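Local atomic coordinates of 15-O-acetyltransferase (Fusarium sporotrichioides, PDB entry 3FOT), a protein that acetylates the 15-hydroxyl of trichothecene intermediates, a step in the biosynthesis of sesquiterpene mycotoxins such as T-2 toxin. Residues Tyr54-Leu59 with Lys132-Leu137; Leu80-Ala85 with Pro90-Thr95; His282-Asp287 with Phe513-Arg518. All blocks are in the same frame, centred on the assembly; numbering follows the deposited sequence.

How the contacts relate
The three contacts each join a helix to a neighbouring part of an acyltransferase built on two mixed sheets and a smaller antiparallel one. Contact 1 lies nearest the centre of the chain, about 15 Å from it, and seats a helix on a six-stranded sheet. Contact 2 is nested within the chain loop that contact 1 closes, with centres 21 Å apart and nearest atoms about 12 Å apart. Contact 3 comes later in the chain, where a four-stranded sheet meets the last helix; its nearest atoms are about 9 Å from those of contact 1. Contacts 2 and 3 lie on opposite sides of the chain's centre, 38 Å between centres. None is at His414, which binds 15-deacetylcalonectrin.

Contact 1: Tyr54-Leu59 with Lys132-Leu137; sequences YIATSL and KSALDL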
loop_
_atom_site.group_PDB
_atom_site.type_symbol
_atom_site.label_atom_id
_atom_site.label_comp_id
_atom_site.label_asym_id
_atom_site.label_seq_id
_atom_site.Cartn_x
_atom_site.Cartn_y
_atom_site.Cartn_z
ATOM N N TYR A 54 1.856 -6.553 -2.215
ATOM C CA TYR A 54 3.171 -7.174 -2.328
ATOM C C TYR A 54 4.219 -6.079 -2.236
ATOM O O TYR A 54 4.053 -4.997 -2.819
ATOM C CB TYR A 54 3.354 -7.852 -3.671
ATOM C CG TYR A 54 2.490 -9.055 -3.936
ATOM C CD1 TYR A 54 3.026 -10.336 -3.813
ATOM C CD2 TYR A 54 1.161 -8.915 -4.350
ATOM C CE1 TYR A 54 2.274 -11.460 -4.100
ATOM C CE2 TYR A 54 0.385 -10.050 -4.643
ATOM C CZ TYR A 54 0.957 -11.313 -4.508
ATOM O OH TYR A 54 0.285 -12.467 -4.802
ATOM N N ILE A 55 5.290 -6.372 -1.512
ATOM C CA ILE A 55 6.457 -5.470 -1.458
ATOM C C ILE A 55 7.673 -6.264 -1.954
ATOM O O ILE A 55 8.010 -7.300 -1.393
ATOM C CB ILE A 55 6.677 -4.900 -0.033
ATOM C CG1 ILE A 55 5.434 -4.101 0.413
ATOM C CG2 ILE A 55 7.937 -3.951 0.014
ATOM C CD1 ILE A 55 5.342 -3.899 1.961
ATOM N N ALA A 56 8.301 -5.792 -3.035
ATOM C CA ALA A 56 9.452 -6.477 -3.609
ATOM C C ALA A 56 10.685 -5.699 -3.204
ATOM O O ALA A 56 10.803 -4.492 -3.524
ATOM C CB ALA A 56 9.322 -6.562 -5.156
ATOM N N THR A 57 11.569 -6.345 -2.448
ATOM C CA THR A 57 12.799 -5.681 -2.023
ATOM C C THR A 57 13.961 -6.413 -2.701
ATOM O O THR A 57 13.986 -7.636 -2.740
ATOM C CB THR A 57 12.967 -5.596 -0.474
ATOM O OG1 THR A 57 13.052 -6.911 0.099
ATOM C CG2 THR A 57 11.803 -4.817 0.198
ATOM N N SER A 58 14.896 -5.681 -3.279
ATOM C CA SER A 58 16.091 -6.296 -3.821
ATOM C C SER A 58 17.229 -5.903 -2.904
ATOM O O SER A 58 17.447 -4.719 -2.672
ATOM C CB SER A 58 16.384 -5.768 -5.227
ATOM O OG SER A 58 17.359 -6.554 -5.848
ATOM N N LEU A 59 17.946 -6.898 -2.404
ATOM C CA LEU A 59 19.004 -6.666 -1.434
ATOM C C LEU A 59 20.320 -7.126 -2.053
ATOM O O LEU A 59 20.342 -7.961 -2.973
ATOM C CB LEU A 59 18.741 -7.442 -0.143
ATOM C CG LEU A 59 17.364 -7.395 0.543
ATOM C CD1 LEU A 59 17.414 -8.258 1.799
ATOM C CD2 LEU A 59 16.948 -5.997 0.905
ATOM N N LYS A 132 14.965 -15.782 -10.846
ATOM C CA LYS A 132 13.791 -14.903 -10.920
ATOM C C LYS A 132 13.865 -13.783 -9.884
ATOM O O LYS A 132 14.354 -13.985 -8.751
ATOM C CB LYS A 132 12.459 -15.679 -10.846
ATOM C CG LYS A 132 11.981 -16.096 -9.471
ATOM C CD LYS A 132 10.718 -17.016 -9.504
ATOM C CE LYS A 132 11.072 -18.448 -9.922
ATOM N NZ LYS A 132 10.121 -19.474 -9.400
ATOM N N SER A 133 13.400 -12.604 -10.292
ATOM C CA SER A 133 13.273 -11.461 -9.385
ATOM C C SER A 133 12.029 -11.614 -8.496
ATOM O O SER A 133 11.174 -12.457 -8.756
ATOM C CB SER A 133 13.140 -10.164 -10.184
ATOM O OG SER A 133 11.870 -10.082 -10.806
ATOM N N ALA A 134 11.924 -10.767 -7.470
ATOM C CA ALA A 134 10.719 -10.736 -6.639
ATOM C C ALA A 134 9.454 -10.454 -7.479
ATOM O O ALA A 134 8.411 -11.093 -7.278
ATOM C CB ALA A 134 10.881 -9.711 -5.486
ATOM N N LEU A 135 9.530 -9.492 -8.404
ATOM C CA LEU A 135 8.365 -9.201 -9.257
ATOM C C LEU A 135 8.056 -10.307 -10.257
ATOM O O LEU A 135 6.907 -10.481 -10.624
ATOM C CB LEU A 135 8.471 -7.837 -9.955
ATOM C CG LEU A 135 8.343 -6.662 -8.959
ATOM C CD1 LEU A 135 8.538 -5.326 -9.658
ATOM C CD2 LEU A 135 7.032 -6.663 -8.178
ATOM N N ASP A 136 9.077 -11.048 -10.697
ATOM C CA ASP A 136 8.857 -12.243 -11.540
ATOM C C ASP A 136 8.005 -13.239 -10.775
ATOM O O ASP A 136 7.071 -13.821 -11.308
ATOM C CB ASP A 136 10.178 -12.941 -11.893
ATOM C CG ASP A 136 10.990 -12.207 -12.942
ATOM O OD1 ASP A 136 10.450 -11.336 -13.646
ATOM O OD2 ASP A 136 12.200 -12.504 -13.040
ATOM N N LEU A 137 8.329 -13.417 -9.504
ATOM C CA LEU A 137 7.576 -14.330 -8.649
ATOM C C LEU A 137 6.144 -13.846 -8.397
ATOM O O LEU A 137 5.200 -14.645 -8.378
ATOM C CB LEU A 137 8.315 -14.527 -7.332
ATOM C CG LEU A 137 7.648 -15.469 -6.337
ATOM C CD1 LEU A 137 7.421 -16.859 -6.946
ATOM C CD2 LEU A 137 8.510 -15.516 -5.046
#
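Ala56, on an inner strand of the six-stranded mixed sheet, meets Ala134 in the first turn of helix 134-147, a helix-on-sheet contact of the α/β fold of this CoA-dependent acyltransferase family. The Ala134 methyl comes up against the flank of Ala56, with Ala134 CB 3.5 Å from Ala56 CB and 4.0 Å from Ala56 CA. With no longer side chain between them, the backbones come close: Ala56 CA is 5.4 Å from Ala134 CA. Leu135 closes over the same methyl of Ala56, its CD2 3.8 Å from Ala56 CB. Its CB does not point at the strand; placing CG anti to the carbonyl carbon (chi1 -69°) brings the branched end back to Ala56.

One step outward, the start of the helix is fixed by a capping box. Ser133, at the N-cap, accepts from the backbone of Asp136, with Asp136 N 3.0 Å from Ser133 OG. Glu179 of the adjacent strand 177-184 ties the two segments together indirectly: one carboxylate oxygen accepts from Ala134 N and the other bonds to Ser58 OG. Its negative charge at the start of the helix probably interacts favourably with the helix dipole. Tyr54 reaches farther along the helix, its hydroxyl hydrogen-bonded to Glu142 and Arg145. Ile55 and Thr57 point to the other face of the sheet, where they touch helix 191-205.

The capping box is completed in the reverse direction by the carboxylate of Asp136: Ser133 N lies 3.0 Å from Asp136 OD2 on a nearly straight bond (167°), approaching from above the carboxylate plane.

Contact 2: Leu80-Ala85 with Pro90-Thr95; sequences LALLDA and PECACT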
loop_
_atom_site.group_PDB
_atom_site.type_symbol
_atom_site.label_atom_id
_atom_site.label_comp_id
_atom_site.label_asym_id
_atom_site.label_seq_id
_atom_site.Cartn_x
_atom_site.Cartn_y
_atom_site.Cartn_z
ATOM N N LEU A 80 12.919 -16.347 13.136
ATOM C CA LEU A 80 13.175 -15.782 14.469
ATOM C C LEU A 80 12.697 -14.318 14.554
ATOM O O LEU A 80 11.989 -13.943 15.485
ATOM C CB LEU A 80 14.663 -15.918 14.808
ATOM C CG LEU A 80 15.101 -17.373 15.038
ATOM C CD1 LEU A 80 16.621 -17.449 15.094
ATOM C CD2 LEU A 80 14.497 -17.928 16.319
ATOM N N ALA A 81 13.063 -13.511 13.560
ATOM C CA ALA A 81 12.601 -12.147 13.445
ATOM C C ALA A 81 11.075 -12.057 13.389
ATOM O O ALA A 81 10.488 -11.163 13.991
ATOM C CB ALA A 81 13.231 -11.480 12.200
ATOM N N LEU A 82 10.437 -12.953 12.646
ATOM C CA LEU A 82 8.982 -12.890 12.473
ATOM C C LEU A 82 8.260 -13.187 13.795
ATOM O O LEU A 82 7.214 -12.588 14.130
ATOM C CB LEU A 82 8.540 -13.887 11.404
ATOM C CG LEU A 82 7.047 -13.917 11.089
ATOM C CD1 LEU A 82 6.489 -12.541 10.638
ATOM C CD2 LEU A 82 6.817 -14.960 10.004
ATOM N N LEU A 83 8.829 -14.102 14.563
ATOM C CA LEU A 83 8.294 -14.361 15.914
ATOM C C LEU A 83 8.374 -13.125 16.814
ATOM O O LEU A 83 7.382 -12.778 17.484
ATOM C CB LEU A 83 8.996 -15.561 16.566
ATOM C CG LEU A 83 8.684 -16.917 15.932
ATOM C CD1 LEU A 83 9.719 -17.955 16.338
ATOM C CD2 LEU A 83 7.250 -17.366 16.294
ATOM N N ASP A 84 9.526 -12.447 16.836
ATOM C CA ASP A 84 9.669 -11.217 17.594
ATOM C C ASP A 84 8.661 -10.191 17.092
ATOM O O ASP A 84 8.055 -9.472 17.882
ATOM C CB ASP A 84 11.081 -10.624 17.440
ATOM C CG ASP A 84 12.152 -11.471 18.093
ATOM O OD1 ASP A 84 11.801 -12.326 18.962
ATOM O OD2 ASP A 84 13.343 -11.260 17.730
ATOM N N ALA A 85 8.495 -10.134 15.766
ATOM C CA ALA A 85 7.641 -9.128 15.146
ATOM C C ALA A 85 6.171 -9.394 15.478
ATOM O O ALA A 85 5.399 -8.452 15.658
ATOM C CB ALA A 85 7.860 -9.090 13.657
ATOM N N PRO A 90 1.040 -7.999 16.326
ATOM C CA PRO A 90 0.344 -9.250 15.975
ATOM C C PRO A 90 -0.602 -9.208 14.775
ATOM O O PRO A 90 -1.183 -10.250 14.437
ATOM C CB PRO A 90 -0.421 -9.637 17.254
ATOM C CG PRO A 90 -0.118 -8.553 18.276
ATOM C CD PRO A 90 0.663 -7.449 17.643
ATOM N N GLU A 91 -0.730 -8.061 14.109
ATOM C CA GLU A 91 -1.461 -7.996 12.865
ATOM C C GLU A 91 -0.949 -9.031 11.862
ATOM O O GLU A 91 -1.709 -9.509 11.043
ATOM C CB GLU A 91 -1.313 -6.610 12.242
ATOM C CG GLU A 91 -2.207 -5.560 12.901
ATOM C CD GLU A 91 -1.680 -4.999 14.196
ATOM O OE1 GLU A 91 -0.514 -5.262 14.599
ATOM O OE2 GLU A 91 -2.453 -4.248 14.804
ATOM N N CYS A 92 0.342 -9.365 11.949
ATOM C CA CYS A 92 0.973 -10.324 11.028
ATOM C C CYS A 92 0.436 -11.768 11.143
ATOM O O CYS A 92 0.739 -12.612 10.281
ATOM C CB CYS A 92 2.497 -10.303 11.210
ATOM S SG CYS A 92 3.015 -10.941 12.828
ATOM N N ALA A 93 -0.361 -12.054 12.189
ATOM C CA ALA A 93 -1.023 -13.362 12.283
ATOM C C ALA A 93 -2.536 -13.324 12.494
ATOM O O ALA A 93 -3.137 -14.346 12.883
ATOM C CB ALA A 93 -0.362 -14.210 13.383
ATOM N N CYS A 94 -3.153 -12.170 12.247
ATOM C CA CYS A 94 -4.611 -12.108 12.259
ATOM C C CYS A 94 -5.144 -12.930 11.078
ATOM O O CYS A 94 -4.433 -13.142 10.081
ATOM C CB CYS A 94 -5.116 -10.658 12.195
ATOM S SG CYS A 94 -4.747 -9.674 13.659
ATOM N N THR A 95 -6.383 -13.408 11.211
ATOM C CA THR A 95 -7.023 -14.209 10.190
ATOM C C THR A 95 -8.390 -13.595 9.872
ATOM O O THR A 95 -8.896 -12.770 10.626
ATOM C CB THR A 95 -7.215 -15.658 10.687
ATOM O OG1 THR A 95 -7.927 -15.648 11.938
ATOM C CG2 THR A 95 -5.861 -16.336 10.886
#
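Cys92 turns its sulfur toward helix 71-88 and fits against two places on it, the end of Leu82 and the backbone of Ala85. Cys92 SG is 4.4 Å from Leu82 CD1 and the same distance from Ala85 C. The leucine gets there by its torsions: CG stands anti to the backbone N (chi1 -179°), carrying the branched end to that side, and chi2 (57°) turns CD1 toward the sulfur.

All four touching residues are buried, and Phe197 of helix 191-205 touches both Ala85 and Cys92, while Leu201 and Leu204 also touch Ala85. The approaches between the segments are nonetheless loose, that of Ala85 O to Pro90 N also being 4.4 Å. Toward solvent, Ala93 is partly exposed and Thr95 is exposed.

A short 3-10 turn presents the cysteine, with Ala93 N donating to Pro90 O over 3.0 Å. This turn links helix 71-88 to strand 95-97, an outermost strand of the four-stranded antiparallel sheet, and the contact folds the connection back beside the helix. No hydrogen bond crosses between the segments, so their direct attraction is mainly dispersion and burial of apolar surface, with a polarisable sulfur at its centre.

Contact 3: His282-Asp287 with Phe513-Arg518; sequences HKLSAD and FMLAFR
The four-stranded mixed sheet has strand 277-283 at one margin, and just beyond that strand Leu284 packs against helix 500-516, the last helix of the chain. The leucine points at the helix and divides its two methyls between two consecutive residues. Its CD1 meets the terminal methyl of Met514, Leu284 CD1 to Met514 CE being 4.3 Å; the other branch faces Leu515, with Leu284 CD2 4.4 Å from Leu515 CD2. These are ordinary apolar contacts, and no hydrogen bond runs between the segments.

Leu515 is itself backed by Arg518. The guanidinium lies with one face over the leucine, whose CD2 sits 3.6 Å above the plane of the Arg518 guanidinium and over its centre. A bond at the edge of the same group helps to hold its rotation: Arg518 NE donates to Leu515 O over 2.9 Å at 164°, the oxygen lying close to the guanidinium plane. Arg518 N reaches Leu515 O too, at 3.1 Å, from the opposite face of the carbonyl plane, so this oxygen is gripped by two donors of one residue.

Farther out, helix 306-321 receives Met514 through Thr310 and Ala313, and Ile292 of helix 286-299 touches both Leu284 and Leu515. Leu284 also keeps a backbone bond to Ser487, at the beginning of strand 486-494. One leucine in the turn between edge strand 277-283 and helix 286-299 thus closes against helix 500-516, which also touches His282 through Leu507, Gln508 and Val511: helices packed on a sheet, as in the α/β fold of CoA-dependent acyltransferases.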
loop_
_atom_site.group_PDB
_atom_site.type_symbol
_atom_site.label_atom_id
_atom_site.label_comp_id
_atom_site.label_asym_id
_atom_site.label_seq_id
_atom_site.Cartn_x
_atom_site.Cartn_y
_atom_site.Cartn_z
ATOM N N HIS A 282 8.378 2.807 -13.798
ATOM C CA HIS A 282 9.400 3.721 -14.310
ATOM C C HIS A 282 10.111 4.302 -13.112
ATOM O O HIS A 282 9.517 5.022 -12.329
ATOM C CB HIS A 282 8.811 4.854 -15.143
ATOM C CG HIS A 282 9.853 5.709 -15.781
ATOM N ND1 HIS A 282 10.534 6.687 -15.091
ATOM C CD2 HIS A 282 10.383 5.688 -17.028
ATOM C CE1 HIS A 282 11.433 7.243 -15.886
ATOM N NE2 HIS A 282 11.354 6.664 -17.070
ATOM N N LYS A 283 11.383 3.953 -12.973
ATOM C CA LYS A 283 12.216 4.497 -11.929
ATOM C C LYS A 283 12.918 5.739 -12.462
ATOM O O LYS A 283 13.714 5.654 -13.406
ATOM C CB LYS A 283 13.247 3.452 -11.504
ATOM C CG LYS A 283 12.674 2.301 -10.721
ATOM N N LEU A 284 12.602 6.887 -11.878
ATOM C CA LEU A 284 13.305 8.128 -12.207
ATOM C C LEU A 284 14.664 8.070 -11.521
ATOM O O LEU A 284 14.767 7.547 -10.409
ATOM C CB LEU A 284 12.533 9.334 -11.690
ATOM C CG LEU A 284 11.200 9.704 -12.333
ATOM C CD1 LEU A 284 10.522 10.794 -11.509
ATOM C CD2 LEU A 284 11.427 10.177 -13.761
ATOM N N SER A 285 15.706 8.607 -12.151
ATOM C CA SER A 285 17.024 8.576 -11.503
ATOM C C SER A 285 16.959 9.451 -10.260
ATOM O O SER A 285 16.094 10.302 -10.152
ATOM C CB SER A 285 18.119 9.072 -12.443
ATOM O OG SER A 285 17.895 10.430 -12.759
ATOM N N ALA A 286 17.874 9.267 -9.314
ATOM C CA ALA A 286 17.951 10.223 -8.201
ATOM C C ALA A 286 18.163 11.665 -8.702
ATOM O O ALA A 286 17.597 12.609 -8.153
ATOM C CB ALA A 286 19.075 9.833 -7.220
ATOM N N ASP A 287 18.971 11.829 -9.752
ATOM C CA ASP A 287 19.280 13.182 -10.247
ATOM C C ASP A 287 18.002 13.865 -10.772
ATOM O O ASP A 287 17.713 15.044 -10.469
ATOM C CB ASP A 287 20.361 13.141 -11.334
ATOM C CG ASP A 287 21.756 12.872 -10.768
ATOM O OD1 ASP A 287 22.003 13.151 -9.575
ATOM O OD2 ASP A 287 22.593 12.389 -11.534
ATOM N N PHE A 513 5.847 14.883 -18.757
ATOM C CA PHE A 513 5.343 16.139 -18.177
ATOM C C PHE A 513 6.023 16.498 -16.855
ATOM O O PHE A 513 6.339 17.658 -16.619
ATOM C CB PHE A 513 3.827 16.111 -17.976
ATOM C CG PHE A 513 3.030 16.283 -19.241
ATOM C CD1 PHE A 513 3.219 17.404 -20.070
ATOM C CD2 PHE A 513 2.042 15.343 -19.581
ATOM C CE1 PHE A 513 2.444 17.591 -21.230
ATOM C CE2 PHE A 513 1.266 15.517 -20.752
ATOM C CZ PHE A 513 1.478 16.638 -21.576
ATOM N N MET A 514 6.229 15.508 -15.983
ATOM C CA MET A 514 6.982 15.759 -14.749
ATOM C C MET A 514 8.364 16.346 -15.043
ATOM O O MET A 514 8.808 17.327 -14.397
ATOM C CB MET A 514 7.090 14.463 -13.934
ATOM C CG MET A 514 5.730 14.065 -13.334
ATOM S SD MET A 514 5.850 12.474 -12.520
ATOM C CE MET A 514 6.790 12.908 -11.039
ATOM N N LEU A 515 9.049 15.758 -16.012
ATOM C CA LEU A 515 10.397 16.185 -16.352
ATOM C C LEU A 515 10.390 17.585 -16.939
ATOM O O LEU A 515 11.321 18.375 -16.721
ATOM C CB LEU A 515 11.068 15.177 -17.296
ATOM C CG LEU A 515 11.445 13.857 -16.613
ATOM C CD1 LEU A 515 11.834 12.837 -17.687
ATOM C CD2 LEU A 515 12.574 14.058 -15.566
ATOM N N ALA A 516 9.307 17.905 -17.631
ATOM C CA ALA A 516 9.144 19.225 -18.234
ATOM C C ALA A 516 9.055 20.340 -17.194
ATOM O O ALA A 516 9.258 21.501 -17.511
ATOM C CB ALA A 516 7.905 19.236 -19.185
ATOM N N PHE A 517 8.758 19.985 -15.951
ATOM C CA PHE A 517 8.600 20.971 -14.895
ATOM C C PHE A 517 9.952 21.435 -14.370
ATOM O O PHE A 517 10.018 22.427 -13.639
ATOM C CB PHE A 517 7.811 20.354 -13.741
ATOM C CG PHE A 517 7.077 21.330 -12.903
ATOM C CD1 PHE A 517 6.023 22.069 -13.452
ATOM C CD2 PHE A 517 7.364 21.466 -11.537
ATOM C CE1 PHE A 517 5.283 22.952 -12.662
ATOM C CE2 PHE A 517 6.632 22.335 -10.733
ATOM C CZ PHE A 517 5.573 23.091 -11.301
ATOM N N ARG A 518 11.020 20.706 -14.717
ATOM C CA ARG A 518 12.351 20.989 -14.179
ATOM C C ARG A 518 12.759 22.413 -14.530
ATOM O O ARG A 518 12.350 22.949 -15.567
ATOM C CB ARG A 518 13.390 19.985 -14.689
ATOM C CG ARG A 518 13.258 18.618 -14.052
ATOM C CD ARG A 518 14.259 17.675 -14.660
ATOM N NE ARG A 518 13.948 17.455 -16.073
ATOM C CZ ARG A 518 14.703 16.753 -16.912
ATOM N NH1 ARG A 518 15.830 16.196 -16.491
ATOM N NH2 ARG A 518 14.341 16.618 -18.177
#